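Bifunctional enzyme IspD/IspF (Campylobacter jejuni, PDB 1W55) catalyses two steps of isoprenoid precursor biosynthesis, making 4-diphosphocytidyl-2-C-methyl-D-erythritol from CTP and 2-C-methyl-D-erythritol 4-phosphate, and converting the 2-phosphate of that product to a cyclic diphosphate with release of CMP. Local coordinates at residues 252-257 and 287-292; 259-264 and 361-366; 301-306 and 327-332; 25-30 and 57-62. All coordinates share one frame; numbering follows the deposited sequence.

Interaction 1: residues 252-257 and 287-292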
# COMPACT_ATOMS: atom_id res chain seq x y z
N SER A 252 -27.65 -16.43 -34.32
CA SER A 252 -26.39 -17.06 -33.93
C SER A 252 -25.76 -16.27 -32.79
O SER A 252 -25.28 -16.85 -31.81
CB SER A 252 -25.43 -17.12 -35.12
OG SER A 252 -24.15 -17.59 -34.71
N LEU A 253 -25.78 -14.95 -32.90
CA LEU A 253 -25.19 -14.09 -31.89
C LEU A 253 -25.92 -14.20 -30.54
O LEU A 253 -25.29 -14.25 -29.48
CB LEU A 253 -25.17 -12.65 -32.39
CG LEU A 253 -24.60 -11.63 -31.42
CD1 LEU A 253 -23.19 -12.03 -30.91
CD2 LEU A 253 -24.61 -10.25 -32.10
N THR A 254 -27.25 -14.25 -30.58
CA THR A 254 -28.05 -14.49 -29.38
C THR A 254 -27.60 -15.77 -28.67
O THR A 254 -27.42 -15.78 -27.46
CB THR A 254 -29.53 -14.60 -29.79
OG1 THR A 254 -29.96 -13.36 -30.43
CG2 THR A 254 -30.40 -14.75 -28.56
N ASP A 255 -27.41 -16.85 -29.42
CA ASP A 255 -26.92 -18.10 -28.85
C ASP A 255 -25.56 -17.94 -28.15
O ASP A 255 -25.35 -18.47 -27.08
CB ASP A 255 -26.86 -19.19 -29.92
CG ASP A 255 -28.06 -20.13 -29.88
OD1 ASP A 255 -29.01 -19.83 -29.13
OD2 ASP A 255 -28.13 -21.18 -30.56
N ALA A 256 -24.65 -17.18 -28.76
CA ALA A 256 -23.31 -17.00 -28.18
C ALA A 256 -23.36 -16.26 -26.85
O ALA A 256 -22.69 -16.65 -25.89
CB ALA A 256 -22.36 -16.31 -29.17
N ILE A 257 -24.18 -15.21 -26.80
CA ILE A 257 -24.34 -14.38 -25.60
C ILE A 257 -25.00 -15.14 -24.45
O ILE A 257 -24.55 -15.07 -23.31
CB ILE A 257 -25.14 -13.09 -25.95
CG1 ILE A 257 -24.27 -12.16 -26.82
CG2 ILE A 257 -25.55 -12.35 -24.67
CD1 ILE A 257 -25.03 -11.05 -27.55
N LYS A 287 -31.46 -8.00 -28.16
CA LYS A 287 -31.34 -7.02 -27.09
C LYS A 287 -31.90 -7.55 -25.76
O LYS A 287 -31.30 -7.37 -24.70
CB LYS A 287 -32.04 -5.72 -27.47
CG LYS A 287 -32.05 -4.67 -26.37
CD LYS A 287 -33.08 -3.57 -26.64
CE LYS A 287 -32.53 -2.49 -27.59
NZ LYS A 287 -31.63 -1.50 -26.92
N GLN A 288 -33.04 -8.22 -25.83
CA GLN A 288 -33.68 -8.77 -24.63
C GLN A 288 -32.89 -9.93 -24.03
O GLN A 288 -32.88 -10.10 -22.81
CB GLN A 288 -35.12 -9.20 -24.95
CG GLN A 288 -36.10 -8.04 -25.06
CD GLN A 288 -37.51 -8.50 -25.38
OE1 GLN A 288 -38.02 -9.43 -24.77
NE2 GLN A 288 -38.14 -7.85 -26.35
N ALA A 289 -32.25 -10.73 -24.88
CA ALA A 289 -31.39 -11.81 -24.41
C ALA A 289 -30.17 -11.24 -23.65
O ALA A 289 -29.80 -11.75 -22.59
CB ALA A 289 -30.94 -12.67 -25.57
N TYR A 290 -29.55 -10.19 -24.19
CA TYR A 290 -28.46 -9.50 -23.51
C TYR A 290 -28.91 -8.86 -22.19
O TYR A 290 -28.15 -8.86 -21.21
CB TYR A 290 -27.80 -8.46 -24.42
CG TYR A 290 -26.54 -7.86 -23.84
CD1 TYR A 290 -25.59 -8.66 -23.19
CD2 TYR A 290 -26.29 -6.49 -23.93
CE1 TYR A 290 -24.44 -8.11 -22.64
CE2 TYR A 290 -25.13 -5.93 -23.40
CZ TYR A 290 -24.21 -6.75 -22.75
OH TYR A 290 -23.07 -6.21 -22.21
N ASP A 291 -30.14 -8.34 -22.15
CA ASP A 291 -30.71 -7.85 -20.89
C ASP A 291 -30.72 -8.94 -19.82
O ASP A 291 -30.40 -8.67 -18.66
CB ASP A 291 -32.15 -7.34 -21.08
CG ASP A 291 -32.22 -5.96 -21.71
OD1 ASP A 291 -31.19 -5.23 -21.71
OD2 ASP A 291 -33.28 -5.52 -22.23
N LYS A 292 -31.10 -10.16 -20.20
CA LYS A 292 -31.07 -11.29 -19.26
C LYS A 292 -29.67 -11.54 -18.70
O LYS A 292 -29.51 -11.83 -17.51
CB LYS A 292 -31.59 -12.58 -19.91
CG LYS A 292 -33.06 -12.55 -20.26
CD LYS A 292 -33.94 -12.54 -19.01
CE LYS A 292 -35.33 -11.98 -19.34
NZ LYS A 292 -36.42 -12.52 -18.47

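Interaction 2: residues 259-264 and 361-366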
# COMPACT_ATOMS: atom_id res chain seq x y z
N GLY A 259 -25.02 -18.40 -24.26
CA GLY A 259 -24.13 -19.51 -23.98
C GLY A 259 -23.02 -19.14 -23.02
O GLY A 259 -22.74 -19.88 -22.09
N ALA A 260 -22.41 -17.97 -23.24
CA ALA A 260 -21.34 -17.49 -22.38
C ALA A 260 -21.83 -17.23 -20.95
O ALA A 260 -21.08 -17.38 -19.99
CB ALA A 260 -20.69 -16.22 -22.97
N ALA A 261 -23.11 -16.89 -20.83
CA ALA A 261 -23.74 -16.59 -19.54
C ALA A 261 -24.36 -17.81 -18.88
O ALA A 261 -24.90 -17.72 -17.79
CB ALA A 261 -24.81 -15.49 -19.71
N GLY A 262 -24.30 -18.96 -19.56
CA GLY A 262 -24.88 -20.18 -19.05
C GLY A 262 -26.40 -20.20 -19.08
O GLY A 262 -27.01 -20.91 -18.29
N LEU A 263 -27.01 -19.48 -20.02
CA LEU A 263 -28.46 -19.27 -20.03
C LEU A 263 -29.20 -20.03 -21.13
O LEU A 263 -30.29 -19.61 -21.55
CB LEU A 263 -28.76 -17.78 -20.14
CG LEU A 263 -29.28 -16.95 -18.95
CD1 LEU A 263 -28.85 -17.50 -17.60
CD2 LEU A 263 -28.90 -15.45 -19.10
N GLY A 264 -28.63 -21.14 -21.60
CA GLY A 264 -29.32 -22.00 -22.54
C GLY A 264 -29.07 -21.61 -23.99
O GLY A 264 -27.93 -21.33 -24.39
N VAL A 361 -18.12 -14.75 -28.53
CA VAL A 361 -18.34 -13.67 -27.60
C VAL A 361 -17.44 -13.91 -26.36
O VAL A 361 -17.16 -15.05 -26.01
CB VAL A 361 -19.84 -13.69 -27.27
CG1 VAL A 361 -20.13 -13.52 -25.80
CG2 VAL A 361 -20.60 -12.75 -28.19
N ASN A 362 -16.96 -12.83 -25.75
CA ASN A 362 -16.30 -12.90 -24.46
C ASN A 362 -17.09 -12.02 -23.49
O ASN A 362 -17.43 -10.88 -23.82
CB ASN A 362 -14.84 -12.43 -24.55
CG ASN A 362 -13.85 -13.58 -24.71
OD1 ASN A 362 -14.23 -14.75 -24.75
ND2 ASN A 362 -12.57 -13.26 -24.77
N LEU A 363 -17.43 -12.58 -22.34
CA LEU A 363 -18.16 -11.89 -21.29
C LEU A 363 -17.26 -11.78 -20.07
O LEU A 363 -16.54 -12.73 -19.74
CB LEU A 363 -19.37 -12.72 -20.87
CG LEU A 363 -20.70 -12.77 -21.60
CD1 LEU A 363 -21.69 -13.59 -20.71
CD2 LEU A 363 -21.24 -11.36 -21.92
N LYS A 364 -17.33 -10.64 -19.40
CA LYS A 364 -16.69 -10.47 -18.09
C LYS A 364 -17.79 -10.12 -17.09
O LYS A 364 -18.93 -9.89 -17.49
CB LYS A 364 -15.68 -9.33 -18.13
CG LYS A 364 -16.32 -7.98 -18.32
CD LYS A 364 -15.30 -6.88 -18.45
CE LYS A 364 -15.98 -5.55 -18.74
NZ LYS A 364 -15.10 -4.38 -18.49
N TYR A 365 -17.43 -10.09 -15.81
CA TYR A 365 -18.36 -9.61 -14.78
C TYR A 365 -18.50 -8.11 -14.84
O TYR A 365 -17.51 -7.38 -14.96
CB TYR A 365 -17.89 -10.02 -13.38
CG TYR A 365 -17.88 -11.51 -13.15
CD1 TYR A 365 -16.74 -12.14 -12.64
CD2 TYR A 365 -19.00 -12.29 -13.41
CE1 TYR A 365 -16.71 -13.51 -12.40
CE2 TYR A 365 -18.98 -13.67 -13.19
CZ TYR A 365 -17.83 -14.27 -12.69
OH TYR A 365 -17.78 -15.62 -12.45
N PHE A 366 -19.74 -7.64 -14.71
CA PHE A 366 -20.00 -6.22 -14.64
C PHE A 366 -19.18 -5.59 -13.53
O PHE A 366 -19.19 -6.05 -12.39
CB PHE A 366 -21.50 -5.96 -14.39
CG PHE A 366 -21.82 -4.51 -14.17
CD1 PHE A 366 -21.55 -3.56 -15.16
CD2 PHE A 366 -22.35 -4.07 -12.95
CE1 PHE A 366 -21.83 -2.20 -14.95
CE2 PHE A 366 -22.64 -2.72 -12.73
CZ PHE A 366 -22.37 -1.78 -13.72

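Interaction 3: residues 301-306 and 327-332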
# COMPACT_ATOMS: atom_id res chain seq x y z
N ILE A 301 -17.40 -8.05 -23.67
CA ILE A 301 -16.13 -7.43 -24.02
C ILE A 301 -16.09 -7.25 -25.53
O ILE A 301 -15.80 -6.15 -26.01
CB ILE A 301 -14.91 -8.27 -23.54
CG1 ILE A 301 -14.77 -8.20 -22.02
CG2 ILE A 301 -13.63 -7.79 -24.23
CD1 ILE A 301 -13.73 -9.15 -21.45
N ASN A 302 -16.40 -8.31 -26.28
CA ASN A 302 -16.35 -8.18 -27.74
C ASN A 302 -17.12 -9.27 -28.44
O ASN A 302 -17.48 -10.27 -27.81
CB ASN A 302 -14.90 -8.15 -28.26
CG ASN A 302 -14.27 -9.55 -28.35
OD1 ASN A 302 -14.15 -10.25 -27.35
ND2 ASN A 302 -13.89 -9.95 -29.56
N ILE A 303 -17.37 -9.06 -29.73
CA ILE A 303 -18.11 -9.97 -30.57
C ILE A 303 -17.33 -10.18 -31.86
O ILE A 303 -16.86 -9.21 -32.48
CB ILE A 303 -19.49 -9.38 -30.90
CG1 ILE A 303 -20.40 -9.44 -29.68
CG2 ILE A 303 -20.14 -10.09 -32.12
CD1 ILE A 303 -21.46 -8.35 -29.68
N ASP A 304 -17.16 -11.44 -32.26
CA ASP A 304 -16.60 -11.74 -33.58
C ASP A 304 -17.45 -12.77 -34.27
O ASP A 304 -17.91 -13.75 -33.66
CB ASP A 304 -15.14 -12.18 -33.50
CG ASP A 304 -14.46 -12.19 -34.86
OD1 ASP A 304 -14.86 -11.39 -35.75
OD2 ASP A 304 -13.53 -12.96 -35.15
N ILE A 305 -17.67 -12.54 -35.56
CA ILE A 305 -18.67 -13.27 -36.34
C ILE A 305 -18.08 -13.74 -37.65
O ILE A 305 -17.28 -13.03 -38.26
CB ILE A 305 -19.94 -12.39 -36.56
CG1 ILE A 305 -20.69 -12.21 -35.22
CG2 ILE A 305 -20.89 -13.02 -37.60
CD1 ILE A 305 -21.78 -11.14 -35.25
N CYS A 306 -18.46 -14.94 -38.05
CA CYS A 306 -18.16 -15.42 -39.38
C CYS A 306 -19.44 -15.87 -40.08
O CYS A 306 -20.12 -16.79 -39.63
CB CYS A 306 -17.13 -16.55 -39.37
SG CYS A 306 -16.64 -16.93 -41.07
N HIS A 327 -25.41 -0.49 -31.56
CA HIS A 327 -26.51 0.37 -31.13
C HIS A 327 -27.56 -0.43 -30.35
O HIS A 327 -27.98 -0.01 -29.28
CB HIS A 327 -27.15 1.08 -32.34
CG HIS A 327 -28.40 1.84 -32.02
ND1 HIS A 327 -29.66 1.32 -32.26
CD2 HIS A 327 -28.60 3.06 -31.48
CE1 HIS A 327 -30.57 2.20 -31.88
NE2 HIS A 327 -29.95 3.27 -31.40
N THR A 328 -27.95 -1.58 -30.89
CA THR A 328 -28.84 -2.53 -30.23
C THR A 328 -28.35 -2.93 -28.82
O THR A 328 -29.14 -3.02 -27.88
CB THR A 328 -28.97 -3.80 -31.10
OG1 THR A 328 -29.66 -3.49 -32.32
CG2 THR A 328 -29.84 -4.90 -30.43
N LEU A 329 -27.05 -3.19 -28.69
CA LEU A 329 -26.53 -3.72 -27.43
C LEU A 329 -25.92 -2.64 -26.57
O LEU A 329 -25.44 -2.92 -25.48
CB LEU A 329 -25.52 -4.86 -27.69
CG LEU A 329 -26.06 -6.09 -28.43
CD1 LEU A 329 -24.93 -7.06 -28.76
CD2 LEU A 329 -27.18 -6.79 -27.62
N ASP A 330 -25.96 -1.39 -27.04
CA ASP A 330 -25.37 -0.26 -26.33
C ASP A 330 -23.89 -0.52 -26.01
O ASP A 330 -23.42 -0.36 -24.87
CB ASP A 330 -26.21 0.12 -25.09
CG ASP A 330 -25.74 1.41 -24.42
OD1 ASP A 330 -25.16 2.29 -25.10
OD2 ASP A 330 -25.89 1.63 -23.20
N LEU A 331 -23.16 -0.94 -27.04
CA LEU A 331 -21.73 -1.22 -26.97
C LEU A 331 -20.97 -0.26 -27.87
O LEU A 331 -21.51 0.21 -28.88
CB LEU A 331 -21.45 -2.64 -27.46
CG LEU A 331 -21.86 -3.83 -26.61
CD1 LEU A 331 -21.35 -5.11 -27.27
CD2 LEU A 331 -21.33 -3.69 -25.18
N ASP A 332 -19.72 0.01 -27.53
CA ASP A 332 -18.87 0.76 -28.43
C ASP A 332 -18.60 -0.08 -29.69
O ASP A 332 -18.36 -1.30 -29.61
CB ASP A 332 -17.57 1.16 -27.75
CG ASP A 332 -17.73 2.39 -26.86
OD1 ASP A 332 -18.13 3.47 -27.37
OD2 ASP A 332 -17.48 2.38 -25.65

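Interaction 4: residues 25-30 and 57-62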
# COMPACT_ATOMS: atom_id res chain seq x y z
N PHE A 25 -26.73 -10.64 -7.79
CA PHE A 25 -25.78 -11.21 -8.74
C PHE A 25 -24.56 -10.33 -9.09
O PHE A 25 -23.81 -10.67 -10.00
CB PHE A 25 -26.49 -11.66 -10.03
CG PHE A 25 -27.66 -12.57 -9.77
CD1 PHE A 25 -28.93 -12.24 -10.21
CD2 PHE A 25 -27.49 -13.75 -9.06
CE1 PHE A 25 -30.01 -13.06 -9.95
CE2 PHE A 25 -28.57 -14.58 -8.79
CZ PHE A 25 -29.83 -14.24 -9.24
N LEU A 26 -24.36 -9.22 -8.38
CA LEU A 26 -23.08 -8.51 -8.45
C LEU A 26 -21.98 -9.43 -7.98
O LEU A 26 -22.17 -10.17 -6.99
CB LEU A 26 -23.08 -7.28 -7.54
CG LEU A 26 -24.04 -6.14 -7.85
CD1 LEU A 26 -24.01 -5.15 -6.69
CD2 LEU A 26 -23.69 -5.47 -9.18
N ARG A 27 -20.84 -9.41 -8.65
CA ARG A 27 -19.75 -10.29 -8.26
C ARG A 27 -18.84 -9.67 -7.22
O ARG A 27 -18.36 -8.56 -7.38
CB ARG A 27 -18.95 -10.79 -9.49
CG ARG A 27 -19.24 -12.25 -9.86
CD ARG A 27 -20.73 -12.57 -10.04
NE ARG A 27 -20.99 -13.88 -10.61
CZ ARG A 27 -22.11 -14.22 -11.24
NH1 ARG A 27 -23.10 -13.35 -11.37
NH2 ARG A 27 -22.26 -15.44 -11.74
N LEU A 28 -18.63 -10.41 -6.14
CA LEU A 28 -17.72 -10.03 -5.07
C LEU A 28 -16.67 -11.13 -5.06
O LEU A 28 -16.97 -12.26 -4.67
CB LEU A 28 -18.44 -9.97 -3.71
CG LEU A 28 -19.74 -9.16 -3.59
CD1 LEU A 28 -20.16 -9.01 -2.12
CD2 LEU A 28 -19.66 -7.79 -4.26
N GLY A 29 -15.47 -10.82 -5.53
CA GLY A 29 -14.51 -11.87 -5.83
C GLY A 29 -15.11 -12.76 -6.90
O GLY A 29 -15.61 -12.25 -7.91
N ASN A 30 -15.08 -14.08 -6.68
CA ASN A 30 -15.66 -15.05 -7.62
C ASN A 30 -17.15 -15.28 -7.40
O ASN A 30 -17.79 -15.91 -8.24
CB ASN A 30 -14.95 -16.42 -7.53
CG ASN A 30 -13.78 -16.58 -8.53
OD1 ASN A 30 -13.68 -15.87 -9.54
ND2 ASN A 30 -12.89 -17.53 -8.23
N ILE A 57 -34.42 -19.86 -8.18
CA ILE A 57 -33.92 -21.07 -7.53
C ILE A 57 -33.05 -21.92 -8.46
O ILE A 57 -31.99 -22.39 -8.06
CB ILE A 57 -35.09 -21.91 -6.91
CG1 ILE A 57 -35.69 -21.18 -5.71
CG2 ILE A 57 -34.60 -23.30 -6.47
CD1 ILE A 57 -36.86 -21.91 -5.05
N THR A 58 -33.52 -22.11 -9.70
CA THR A 58 -32.85 -22.92 -10.71
C THR A 58 -31.42 -22.44 -10.90
O THR A 58 -30.48 -23.22 -10.84
CB THR A 58 -33.62 -22.85 -12.07
OG1 THR A 58 -34.96 -23.35 -11.90
CG2 THR A 58 -33.01 -23.82 -13.10
N TYR A 59 -31.28 -21.13 -11.12
CA TYR A 59 -29.98 -20.51 -11.29
C TYR A 59 -29.11 -20.62 -10.03
O TYR A 59 -27.94 -21.03 -10.13
CB TYR A 59 -30.15 -19.06 -11.74
CG TYR A 59 -28.85 -18.39 -12.12
CD1 TYR A 59 -27.97 -18.98 -13.05
CD2 TYR A 59 -28.48 -17.18 -11.55
CE1 TYR A 59 -26.76 -18.37 -13.38
CE2 TYR A 59 -27.28 -16.56 -11.88
CZ TYR A 59 -26.43 -17.15 -12.79
OH TYR A 59 -25.24 -16.53 -13.09
N MET A 60 -29.66 -20.29 -8.86
CA MET A 60 -28.89 -20.30 -7.62
C MET A 60 -28.39 -21.68 -7.22
O MET A 60 -27.30 -21.80 -6.66
CB MET A 60 -29.69 -19.71 -6.46
CG MET A 60 -29.91 -18.22 -6.57
SD MET A 60 -30.58 -17.58 -5.05
CE MET A 60 -30.65 -15.80 -5.46
N LYS A 61 -29.20 -22.69 -7.50
CA LYS A 61 -28.85 -24.08 -7.21
C LYS A 61 -27.59 -24.55 -7.96
O LYS A 61 -26.91 -25.48 -7.52
CB LYS A 61 -30.01 -25.00 -7.55
CG LYS A 61 -30.96 -25.27 -6.39
CD LYS A 61 -32.13 -26.13 -6.88
CE LYS A 61 -32.88 -26.78 -5.73
NZ LYS A 61 -34.18 -27.35 -6.21
N LYS A 62 -27.28 -23.88 -9.07
CA LYS A 62 -26.10 -24.18 -9.87
C LYS A 62 -24.80 -23.72 -9.23
O LYS A 62 -23.72 -24.00 -9.77
CB LYS A 62 -26.24 -23.56 -11.27
CG LYS A 62 -27.27 -24.27 -12.12
CD LYS A 62 -27.40 -23.63 -13.47
CE LYS A 62 -28.38 -24.41 -14.33
NZ LYS A 62 -28.09 -24.22 -15.79

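Interaction 1: residues 252-257 and 287-292
Thr254 and Ile257 meet Ala289 and Tyr290 in a buried helix-helix contact within the IspF domain, whose alpha/beta fold lays helices 248-260 and 282-295 side by side against its sheet. The two short segments run in broadly the same direction. The small Ala289 faces Thr254, with their CA atoms 6.6 Å apart; the CA atoms of Ile257 and Tyr290 are 6.7 Å apart. The interface is wholly apolar, and each partner offers one carbon. CG2 of Thr254 meets the methyl CB of Ala289 at 3.7 Å. Thr254 CG2 stands anti to the backbone N, while OG1, at chi1 -60°, lies beside that N and hydrogen-bonds to Ala250 O. One turn further on, the Ile257 side chain crosses that of Tyr290 at about a right angle, its CG2 branch approaching the ring obliquely. The phenol end of Tyr290 is fixed by a hydrogen bond between OH and Leu300 N, at the start of strand 298-308, so the ring reaches from the helix to the sheet. Leu286 and Val293 add further packing against Ile257. The connection between the two helices, which includes the short helix 266-269, supplies Ile266 and Tyr270, which by similarity bind the IspF substrate. The contact packs just behind them, Ile266 against Thr254 and Tyr270 against Ala289, with the bound cytidine monophosphate about 9 Å from the Thr254 side chain. The aromatic end of the contact closes with Ile257 CG2 lying 4.0 Å from Tyr290 CD1.

Interaction 2: residues 259-264 and 361-366
Ala260 and Leu363 approach each other with their CA atoms 6.5 Å apart, where the C-terminal end of helix 248-260 passes over strand 354-365. Past this point the helix finishes in a Schellman motif: Gly262 takes positive phi (72°), and its N bonds back to Gly259 O at 3.1 Å. Leu363 does most of the touching from the strand. With its CG anti to the carbonyl carbon (chi1 -81°), the branch rises to the helix end, where CD1 lies 3.6 Å from Ala260 CB and 3.8 Å from Ala261 CB. The same methyl sits over the backbone, 3.6 Å from Ala261 N, a plain van der Waals contact. Two residues earlier on the same face of the strand, Val361 CG1 also reaches Ala260 CB, at 4.0 Å, about a right angle away from Leu363 CD1. The alanine methyl therefore nests against two branched residues, a close fit of helix to sheet. Val293 of helix 282-295 packs on both Ala261 and Leu363, and Leu300 and Ile303 of strand 298-308 extend the apolar layer beside Val361. On the reverse face of strand 354-365, Asn362 ND2 hydrogen-bonds to Ile210 O of a neighbouring subunit, while helices 248-260 and 282-295 cover the face bearing Val361 and Leu363.

Interaction 3: residues 301-306 and 327-332
Ile303 makes the dense part of this contact with a single atom, its CD1, which meets the terminal methyls of Leu329 and Leu331. The segments belong to a beta-alpha-beta crossover in the IspF domain, in which strand 298-308 leads through helix 318-329 to its parallel neighbour, strand 336-341. Ile303 CG1 stands anti to the carbonyl carbon (chi1 -73°) and carries CD1 out from the sheet, to 3.8 Å from Leu329 CD1 and 4.0 Å from Leu331 CD1. Leu331 crosses the isoleucine at about a right angle, whereas Leu329 meets it more slantwise. Leu329 also leans on Leu286 and Tyr290 of helix 282-295, and Ile336 supports both Ile303 and Leu331. The other side is looser. Leu331 is only partly buried, and between the two leucines the chain leaves the helix through a Schellman motif at Asp330, which adopts positive phi (55°) and is solvent-exposed, as is His327. The strand's opposite face is polar: Asp304 forms a salt bridge with Lys339 and accepts a hydrogen bond from the backbone N of Asn214 of a neighbouring subunit. The chemistry is thus divided by face. Contacts of methyl on methyl, without directional bonds between the segments, probably help hold the helix end on the sheet by shape and by exclusion of water, and Asp304 on the other face is engaged by the neighbouring strand and by another subunit.

Interaction 4: residues 25-30 and 57-62
Phe25 and Tyr59 form a T-shaped pair, the edge of the tyrosine directed at one face of the phenylalanine. Their ring centroids are 5.4 Å apart and the planes are inclined at 72°. The approach is off-centre: Tyr59 CE2 lies over the face of Phe25 towards its rim, and the shortest contact is 3.8 Å from Tyr59 CD2 to Phe25 CE2. Tyr59 reaches across because its CG is anti to the backbone N (chi1 -173°), sending the ring out from helix 57-61. Met60, extended beyond CG, comes in at about a right angle to the phenylalanine and places CE obliquely 4.1 Å from Phe25 CE2. Helix 57-61 links the parallel strands 50-54 and 68-71 of the IspD domain, which has a GT-A-type nucleotidyltransferase fold. Arg27, its chain bent at chi2, comes toward Tyr59 from the opposite direction, its guanidinium plane 52° from the ring. It was deposited in two conformers, and both its bonds here are those of one of them: NH1 to Phe25 O at 3.1 Å, and a weak, long but nearly straight bond from NH2 to Tyr59 OH at 3.4 Å. Ile296 and Trp368, from the IspF part of the chain, touch Tyr59 and bond to Arg27 O respectively, so this corner faces the domain junction. The aromatic and thioether packing probably provides most of the cohesion, the arginine adding at most a weak polar link to Tyr59, probably not always made.

How the interactions relate
Interaction 4 comes first along the chain and lies in the IspD domain; the other three belong to the IspF domain. Interactions 1 and 2 share helix 248-260 and alternate in sequence, with centres 9 Å apart, whereas interaction 3 is nested inside the loop closed by interaction 2. Strands 298-308 and 354-365 are neighbours in one sheet, so interactions 2 and 3 hold its helical cover from adjoining strands, and Leu253 packs on both Val361 and Ile303, joining interaction 1 to the other two in one continuous core. Interaction 4 is 25 Å from interaction 3 between centres, yet it touches interaction 2 through Tyr365 on Arg27 and Phe366 on Leu26, where the two catalytic domains meet.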